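Side-chain contacts in succinate dehydrogenase (Membrane anchor subunit) (Mycolicibacterium smegmatis, PDB 7D6V), which anchors a succinate dehydrogenase in the membrane, carries an embedded Rieske iron-sulfur cluster and probably helps pass electrons from succinate to quinone: residues Leu112-Tyr115 with Tyr116-Lys119; Ile154-Tyr157 with Phe158-Ala162; Leu198-Val201 with Tyr202-Cys206. All blocks are in the same frame, centred on the assembly; numbering follows the deposited sequence.

Interaction 1 (Leu112-Tyr115 with Tyr116-Lys119); sequences LTCY and YYRK. With FES (Fe2/s2 (inorganic) cluster), chain J; PEV ((1S)-2-{[(2-aminoethoxy)(hydroxy)phosphoryl]oxy}-1-[(palmitoyloxy)methyl]ethyl stearate), chain I.
The sulfur of Cys114 is gripped twice: Tyr117 N donates a hydrogen bond to SG (3.4 Å), while SG itself ligates the iron FE1 of the FES cluster at 2.5 Å. Cys114 is the N-cap of helix 115-124, a place where a side-chain acceptor can meet the backbone N-H of the first turn. With SG anti to the backbone N (chi1 159°), it can serve both cap and metal, and it also lies at the edge of the Tyr117 ring, in a sulfur-aromatic contact with CD2 3.4 Å from SG. Arg118 follows the same turn. Its N bonds to Cys114 O, and its bent chain folds back until NH1 donates to Thr113 O (2.9 Å), which lies at the guanidinium edge. That group sits over one face of the Tyr115 ring as a cation-pi pair, CZ 4.2 Å from the ring centroid. A salt bridge from NH2 to Glu144 probably helps to hold the guanidinium in place, whereas Tyr115 OH bonds to Glu229 of the iron-sulfur subunit. Apolar Leu112 suits the lipid side, its CD1 3.6 Å from PEV C44. Completed at FE1 by His240, this is a helix N-cap cysteine in a Rieske-type cluster site.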
# COMPACT_ATOMS: atom_id res chain seq x y z
N LEU C 112 -21.59 -9.71 29.06
CA LEU C 112 -20.26 -9.52 29.64
C LEU C 112 -19.18 -10.14 28.77
O LEU C 112 -18.05 -9.64 28.74
CB LEU C 112 -20.22 -10.11 31.04
CG LEU C 112 -19.29 -9.44 32.04
CD1 LEU C 112 -19.70 -8.00 32.27
CD2 LEU C 112 -19.28 -10.20 33.35
N THR C 113 -19.49 -11.23 28.07
CA THR C 113 -18.53 -11.86 27.18
C THR C 113 -18.64 -11.36 25.75
O THR C 113 -17.87 -11.81 24.89
CB THR C 113 -18.68 -13.38 27.22
OG1 THR C 113 -20.05 -13.74 26.96
CG2 THR C 113 -18.27 -13.93 28.57
N CYS C 114 -19.56 -10.44 25.49
CA CYS C 114 -19.72 -9.89 24.15
C CYS C 114 -18.41 -9.23 23.72
O CYS C 114 -17.75 -8.57 24.51
CB CYS C 114 -20.86 -8.87 24.12
SG CYS C 114 -20.79 -7.71 22.74
N TYR C 115 -18.05 -9.42 22.45
CA TYR C 115 -16.81 -8.85 21.93
C TYR C 115 -16.84 -7.32 21.96
O TYR C 115 -15.85 -6.69 22.34
CB TYR C 115 -16.55 -9.37 20.52
CG TYR C 115 -15.95 -10.76 20.48
CD1 TYR C 115 -14.57 -10.94 20.56
CD2 TYR C 115 -16.75 -11.88 20.37
CE1 TYR C 115 -14.02 -12.19 20.53
CE2 TYR C 115 -16.20 -13.15 20.34
CZ TYR C 115 -14.83 -13.29 20.42
OH TYR C 115 -14.26 -14.54 20.39
N TYR C 116 -17.97 -6.71 21.59
CA TYR C 116 -18.04 -5.26 21.66
C TYR C 116 -17.94 -4.76 23.09
O TYR C 116 -17.20 -3.81 23.38
CB TYR C 116 -19.33 -4.73 21.03
CG TYR C 116 -19.55 -3.29 21.42
CD1 TYR C 116 -18.69 -2.30 20.96
CD2 TYR C 116 -20.56 -2.93 22.28
CE1 TYR C 116 -18.85 -0.99 21.34
CE2 TYR C 116 -20.74 -1.62 22.66
CZ TYR C 116 -19.88 -0.66 22.19
OH TYR C 116 -20.05 0.65 22.56
N TYR C 117 -18.68 -5.38 24.01
CA TYR C 117 -18.67 -4.92 25.39
C TYR C 117 -17.30 -5.09 26.02
O TYR C 117 -16.89 -4.27 26.85
CB TYR C 117 -19.73 -5.67 26.20
CG TYR C 117 -21.11 -5.10 26.05
CD1 TYR C 117 -21.50 -3.95 26.72
CD2 TYR C 117 -22.04 -5.72 25.23
CE1 TYR C 117 -22.76 -3.43 26.57
CE2 TYR C 117 -23.31 -5.21 25.08
CZ TYR C 117 -23.67 -4.07 25.75
OH TYR C 117 -24.93 -3.56 25.60
N ARG C 118 -16.57 -6.14 25.64
CA ARG C 118 -15.21 -6.30 26.13
C ARG C 118 -14.34 -5.13 25.73
O ARG C 118 -13.60 -4.59 26.55
CB ARG C 118 -14.62 -7.62 25.63
CG ARG C 118 -14.89 -8.79 26.54
CD ARG C 118 -15.20 -10.04 25.76
NE ARG C 118 -13.99 -10.66 25.25
CZ ARG C 118 -13.98 -11.67 24.39
NH1 ARG C 118 -15.12 -12.17 23.94
NH2 ARG C 118 -12.83 -12.18 23.98
N LYS C 119 -14.42 -4.71 24.46
CA LYS C 119 -13.74 -3.49 24.04
C LYS C 119 -14.13 -2.31 24.91
O LYS C 119 -13.26 -1.58 25.42
CB LYS C 119 -14.07 -3.20 22.57
CG LYS C 119 -13.42 -1.94 22.05
CD LYS C 119 -13.84 -1.62 20.64
CE LYS C 119 -14.93 -0.58 20.62
NZ LYS C 119 -14.39 0.77 20.94
FE1 FES J . -21.38 -9.24 20.88
FE2 FES J . -21.87 -11.86 20.54
S1 FES J . -20.03 -10.76 20.05
S2 FES J . -23.25 -10.33 21.30
C48 PEV I . -25.39 -4.38 29.44
C47 PEV I . -25.05 -5.09 30.75
C46 PEV I . -23.59 -5.54 30.75
C45 PEV I . -22.68 -4.37 31.08
C44 PEV I . -21.45 -4.83 31.86
C43 PEV I . -20.35 -3.77 31.85
C42 PEV I . -19.64 -3.71 33.19
C41 PEV I . -18.29 -4.41 33.12
C40 PEV I . -17.35 -3.91 34.21
C39 PEV I . -16.62 -5.07 34.86
C38 PEV I . -15.47 -5.53 33.98
C37 PEV I . -14.20 -4.75 34.28
C36 PEV I . -13.02 -5.68 34.50
C35 PEV I . -12.19 -5.80 33.24
C34 PEV I . -10.74 -6.13 33.58
C33 PEV I . -10.67 -7.30 34.56
C32 PEV I . -9.39 -7.23 35.37
C31 PEV I . -8.29 -8.05 34.73
O31 PEV I . -7.86 -7.74 33.68
O2 PEV I . -7.79 -9.18 35.39
C2 PEV I . -6.47 -9.01 35.81
C1 PEV I . -5.56 -9.69 34.80
O3P PEV I . -5.18 -8.75 33.84
P PEV I . -3.58 -8.38 33.68
O1P PEV I . -3.17 -7.39 34.74
O2P PEV I . -3.33 -7.81 32.31
O4P PEV I . -2.70 -9.76 33.89
C4 PEV I . -2.08 -9.99 35.12
C5 PEV I . -2.17 -11.48 35.43
N6 PEV I . -2.03 -11.71 36.85
C3 PEV I . -6.30 -9.63 37.19
O3 PEV I . -7.35 -9.17 37.98
C11 PEV I . -8.29 -10.15 38.33
O11 PEV I . -7.96 -11.09 38.96
C12 PEV I . -9.74 -10.02 37.87
C13 PEV I . -10.73 -10.27 39.01
C14 PEV I . -12.10 -9.66 38.72
C15 PEV I . -12.61 -10.02 37.33
C16 PEV I . -13.94 -10.76 37.40
C17 PEV I . -14.93 -10.36 36.31
C18 PEV I . -14.38 -9.33 35.32
C19 PEV I . -14.47 -9.79 33.87
C20 PEV I . -14.92 -11.24 33.71
C21 PEV I . -15.47 -11.52 32.32
C22 PEV I . -16.37 -12.75 32.29
C23 PEV I . -15.64 -14.03 31.89
C24 PEV I . -16.15 -15.22 32.68
C25 PEV I . -17.45 -15.78 32.10
C26 PEV I . -18.58 -15.75 33.13

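Interaction 2 (Ile154-Tyr157 with Phe158-Ala162); sequences IHRY and FFYAA. With FES (Fe2/s2 (inorganic) cluster), chain J.
Tyr160 folds back over the preceding turn of helix 155-175, onto Arg156 and Tyr157. Its CB rests 3.5 Å from Tyr157 O, and its CD2 passes Tyr157 CA. Beyond CB the turn of the helix places one face of the ring over Arg156 O, the carbonyl oxygen that also accepts the hydrogen bond from Tyr160 N (2.9 Å). The CD2-CE2 edge turns to the face of the Tyr157 ring, an edge-to-face pair with centroids 5.5 Å apart and planes at 71°. At the tip, OH runs alongside the aliphatic part of Arg156, 3.9 Å from its CB. A flat phenol thus suits a place between another ring and an alkyl chain. The guanidinium of Arg156 goes on to salt bridges with Asp233, Asp237 and Glu229 of the iron-sulfur subunit. One turn apart, Phe158 CE2 meets Ile154 CG1 at 3.8 Å; Ile154 also touches the bound ubiquinone-1. His155, with CG anti to its backbone N (chi1 -178°), extends from the first turn so that NE2 binds the iron FE2 at 2.5 Å, while ND1 is hydrogen-bonded to Thr113. A helix start here presents one histidine ligand of a Rieske-type cluster beside the quinone pocket.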
# COMPACT_ATOMS: atom_id res chain seq x y z
N ILE C 154 -15.72 -18.67 25.96
CA ILE C 154 -16.93 -19.49 25.96
C ILE C 154 -18.16 -18.67 25.58
O ILE C 154 -19.28 -19.04 25.91
CB ILE C 154 -17.13 -20.19 27.31
CG1 ILE C 154 -17.29 -19.16 28.43
CG2 ILE C 154 -15.98 -21.12 27.61
CD1 ILE C 154 -17.48 -19.77 29.79
N HIS C 155 -17.96 -17.55 24.88
CA HIS C 155 -19.06 -16.66 24.56
C HIS C 155 -20.12 -17.32 23.69
O HIS C 155 -21.29 -16.96 23.77
CB HIS C 155 -18.51 -15.41 23.87
CG HIS C 155 -19.56 -14.40 23.54
ND1 HIS C 155 -20.45 -13.91 24.47
CD2 HIS C 155 -19.87 -13.80 22.37
CE1 HIS C 155 -21.26 -13.05 23.89
NE2 HIS C 155 -20.93 -12.96 22.62
N ARG C 156 -19.73 -18.29 22.85
CA ARG C 156 -20.69 -18.93 21.96
C ARG C 156 -21.76 -19.69 22.73
O ARG C 156 -22.90 -19.82 22.26
CB ARG C 156 -19.97 -19.85 20.98
CG ARG C 156 -19.09 -20.90 21.64
CD ARG C 156 -18.31 -21.68 20.61
NE ARG C 156 -17.24 -20.88 20.02
CZ ARG C 156 -16.29 -21.36 19.24
NH1 ARG C 156 -16.26 -22.65 18.94
NH2 ARG C 156 -15.36 -20.56 18.75
N TYR C 157 -21.44 -20.20 23.92
CA TYR C 157 -22.43 -20.92 24.69
C TYR C 157 -23.45 -19.97 25.30
O TYR C 157 -24.65 -20.27 25.34
CB TYR C 157 -21.74 -21.76 25.77
CG TYR C 157 -20.98 -22.91 25.17
CD1 TYR C 157 -21.53 -24.18 25.12
CD2 TYR C 157 -19.73 -22.72 24.62
CE1 TYR C 157 -20.84 -25.23 24.56
CE2 TYR C 157 -19.04 -23.75 24.05
CZ TYR C 157 -19.60 -25.00 24.03
OH TYR C 157 -18.90 -26.04 23.47
N PHE C 158 -23.00 -18.80 25.74
CA PHE C 158 -23.94 -17.77 26.15
C PHE C 158 -24.73 -17.25 24.96
O PHE C 158 -25.86 -16.79 25.12
CB PHE C 158 -23.20 -16.64 26.86
CG PHE C 158 -22.51 -17.07 28.11
CD1 PHE C 158 -23.23 -17.62 29.15
CD2 PHE C 158 -21.14 -16.96 28.25
CE1 PHE C 158 -22.61 -18.04 30.30
CE2 PHE C 158 -20.51 -17.37 29.40
CZ PHE C 158 -21.24 -17.91 30.43
N PHE C 159 -24.16 -17.34 23.75
CA PHE C 159 -24.92 -17.02 22.55
C PHE C 159 -26.06 -18.02 22.33
O PHE C 159 -27.18 -17.62 21.98
CB PHE C 159 -23.98 -16.97 21.35
CG PHE C 159 -24.68 -17.05 20.02
CD1 PHE C 159 -25.43 -15.98 19.56
CD2 PHE C 159 -24.59 -18.18 19.24
CE1 PHE C 159 -26.07 -16.05 18.34
CE2 PHE C 159 -25.23 -18.26 18.03
CZ PHE C 159 -25.97 -17.19 17.58
N TYR C 160 -25.79 -19.31 22.52
CA TYR C 160 -26.85 -20.30 22.43
C TYR C 160 -27.93 -20.05 23.48
O TYR C 160 -29.14 -20.12 23.20
CB TYR C 160 -26.28 -21.71 22.59
CG TYR C 160 -25.09 -22.02 21.71
CD1 TYR C 160 -25.01 -21.53 20.42
CD2 TYR C 160 -24.06 -22.82 22.18
CE1 TYR C 160 -23.92 -21.82 19.62
CE2 TYR C 160 -22.97 -23.11 21.39
CZ TYR C 160 -22.91 -22.60 20.10
OH TYR C 160 -21.83 -22.89 19.30
N ALA C 161 -27.51 -19.76 24.72
CA ALA C 161 -28.46 -19.46 25.77
C ALA C 161 -29.29 -18.23 25.43
O ALA C 161 -30.49 -18.17 25.71
CB ALA C 161 -27.73 -19.26 27.10
N ALA C 162 -28.65 -17.22 24.82
CA ALA C 162 -29.36 -16.02 24.41
C ALA C 162 -30.36 -16.31 23.30
O ALA C 162 -31.41 -15.67 23.25
CB ALA C 162 -28.37 -14.95 23.97
FE1 FES J . -21.38 -9.24 20.88
FE2 FES J . -21.87 -11.86 20.54
S1 FES J . -20.03 -10.76 20.05
S2 FES J . -23.25 -10.33 21.30

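Interaction 3 (Leu198-Val201 with Tyr202-Cys206); sequences LLWV and YTLSC. With FES (Fe2/s2 (inorganic) cluster), chain J.
Tyr202, whose N is hydrogen-bonded to Leu198 O one turn back, brings its OH to 3.4 Å from the cluster sulfur S2 of FES. The other first-shell residue is Cys206, whose SG binds the iron FE2 at 2.5 Å, sharing that metal with His155. Both side chains extend with the first atom beyond CB anti to the backbone N, chi1 being 170° for the tyrosine and 158° for the cysteine. Cys206 is the N-cap of helix 207-215 and stands at the break after helix 188-204, which ends at Leu204; its sulfur also caps a backbone N of the new helix. Ser205 forms the second shell at this break. Its N still reaches Val201 O (3.0 Å), and its OG donates to Tyr202 O (3.1 Å) from above the carbonyl plane. The same hydroxyl is bonded to His240, a ligand of the other iron, so a small polar residue here can join the end of the helix to the metal site. Farther out, Leu199 O accepts two bonds from Thr203: N and OG1 (2.7 Å) approach opposite faces of its carbonyl plane. Such a hydroxyl returned to its own helix is well suited to an apolar setting. On the side of Trp200 the contact is apolar, CE3 being 4.4 Å from Leu204 CG. Trp200 and Thr203 lean on helix 155-175, Trp200 NE1 bonding to Thr170; Val201 and Tyr202 pack against helix 240-264, and Tyr202 also touches helix 104-112.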
# COMPACT_ATOMS: atom_id res chain seq x y z
N LEU C 198 -35.64 -5.98 17.97
CA LEU C 198 -34.30 -5.42 18.10
C LEU C 198 -33.37 -6.35 18.87
O LEU C 198 -32.18 -6.44 18.57
CB LEU C 198 -34.38 -4.05 18.78
CG LEU C 198 -34.88 -2.95 17.84
CD1 LEU C 198 -35.16 -1.67 18.60
CD2 LEU C 198 -33.87 -2.70 16.73
N LEU C 199 -33.91 -7.07 19.86
CA LEU C 199 -33.11 -8.08 20.56
C LEU C 199 -32.68 -9.19 19.61
O LEU C 199 -31.55 -9.67 19.68
CB LEU C 199 -33.90 -8.65 21.73
CG LEU C 199 -34.00 -7.79 22.98
CD1 LEU C 199 -34.86 -8.48 24.02
CD2 LEU C 199 -32.63 -7.47 23.54
N TRP C 200 -33.59 -9.61 18.73
CA TRP C 200 -33.22 -10.61 17.73
C TRP C 200 -32.12 -10.10 16.81
O TRP C 200 -31.19 -10.83 16.46
CB TRP C 200 -34.44 -11.03 16.92
CG TRP C 200 -35.18 -12.19 17.48
CD1 TRP C 200 -36.49 -12.22 17.85
CD2 TRP C 200 -34.67 -13.51 17.73
NE1 TRP C 200 -36.82 -13.46 18.32
CE2 TRP C 200 -35.72 -14.27 18.25
CE3 TRP C 200 -33.42 -14.11 17.56
CZ2 TRP C 200 -35.57 -15.61 18.61
CZ3 TRP C 200 -33.26 -15.43 17.92
CH2 TRP C 200 -34.33 -16.16 18.43
N VAL C 201 -32.22 -8.83 16.40
CA VAL C 201 -31.19 -8.25 15.53
C VAL C 201 -29.84 -8.25 16.24
O VAL C 201 -28.81 -8.63 15.66
CB VAL C 201 -31.60 -6.83 15.09
CG1 VAL C 201 -30.47 -6.17 14.33
CG2 VAL C 201 -32.85 -6.89 14.25
N TYR C 202 -29.83 -7.84 17.51
CA TYR C 202 -28.58 -7.81 18.26
C TYR C 202 -28.01 -9.22 18.44
O TYR C 202 -26.79 -9.42 18.33
CB TYR C 202 -28.80 -7.15 19.62
CG TYR C 202 -27.63 -7.30 20.56
CD1 TYR C 202 -26.41 -6.70 20.28
CD2 TYR C 202 -27.74 -8.05 21.72
CE1 TYR C 202 -25.34 -6.84 21.13
CE2 TYR C 202 -26.68 -8.19 22.58
CZ TYR C 202 -25.48 -7.58 22.28
OH TYR C 202 -24.42 -7.72 23.14
N THR C 203 -28.86 -10.19 18.74
CA THR C 203 -28.40 -11.56 18.91
C THR C 203 -27.85 -12.14 17.62
O THR C 203 -26.87 -12.89 17.63
CB THR C 203 -29.53 -12.43 19.46
OG1 THR C 203 -30.12 -11.78 20.59
CG2 THR C 203 -29.02 -13.79 19.88
N LEU C 204 -28.47 -11.82 16.48
CA LEU C 204 -28.04 -12.36 15.21
C LEU C 204 -26.87 -11.60 14.59
O LEU C 204 -26.27 -12.10 13.64
CB LEU C 204 -29.20 -12.40 14.22
CG LEU C 204 -30.34 -13.35 14.57
CD1 LEU C 204 -31.35 -13.41 13.44
CD2 LEU C 204 -29.81 -14.74 14.90
N SER C 205 -26.53 -10.42 15.11
CA SER C 205 -25.34 -9.72 14.67
C SER C 205 -24.11 -10.10 15.49
O SER C 205 -23.06 -9.47 15.34
CB SER C 205 -25.56 -8.21 14.71
OG SER C 205 -25.65 -7.74 16.04
N CYS C 206 -24.24 -11.10 16.36
CA CYS C 206 -23.13 -11.52 17.21
C CYS C 206 -21.94 -12.07 16.42
O CYS C 206 -22.11 -12.71 15.38
CB CYS C 206 -23.60 -12.57 18.22
SG CYS C 206 -22.29 -13.63 18.87
FE1 FES J . -21.38 -9.24 20.88
FE2 FES J . -21.87 -11.86 20.54
S1 FES J . -20.03 -10.76 20.05
S2 FES J . -23.25 -10.33 21.30

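In the fold
The three contacts surround one iron-sulfur cluster, each supplying a ligand from a helix start: the cysteine of interaction 1 to FE1, the histidine of interaction 2 and the cysteine of interaction 3 to FE2. With His240 as the second protein ligand of FE1, each iron has one cysteine and one histidine, unlike the classical Rieske arrangement of paired cysteines and paired histidines. Interaction 1 is the most buried, and its chemistry mixes a capping bond, a cation-pi pair and a metal ligand. Interaction 2 is partly buried and aromatic, with its arginine directed to the iron-sulfur subunit; interaction 3, also partly buried, touches no other protein chain. Helices 155-175 and 188-204 meet where Phe159 packs against Thr203 and Cys206, while Tyr202 abuts Tyr117 of interaction 1.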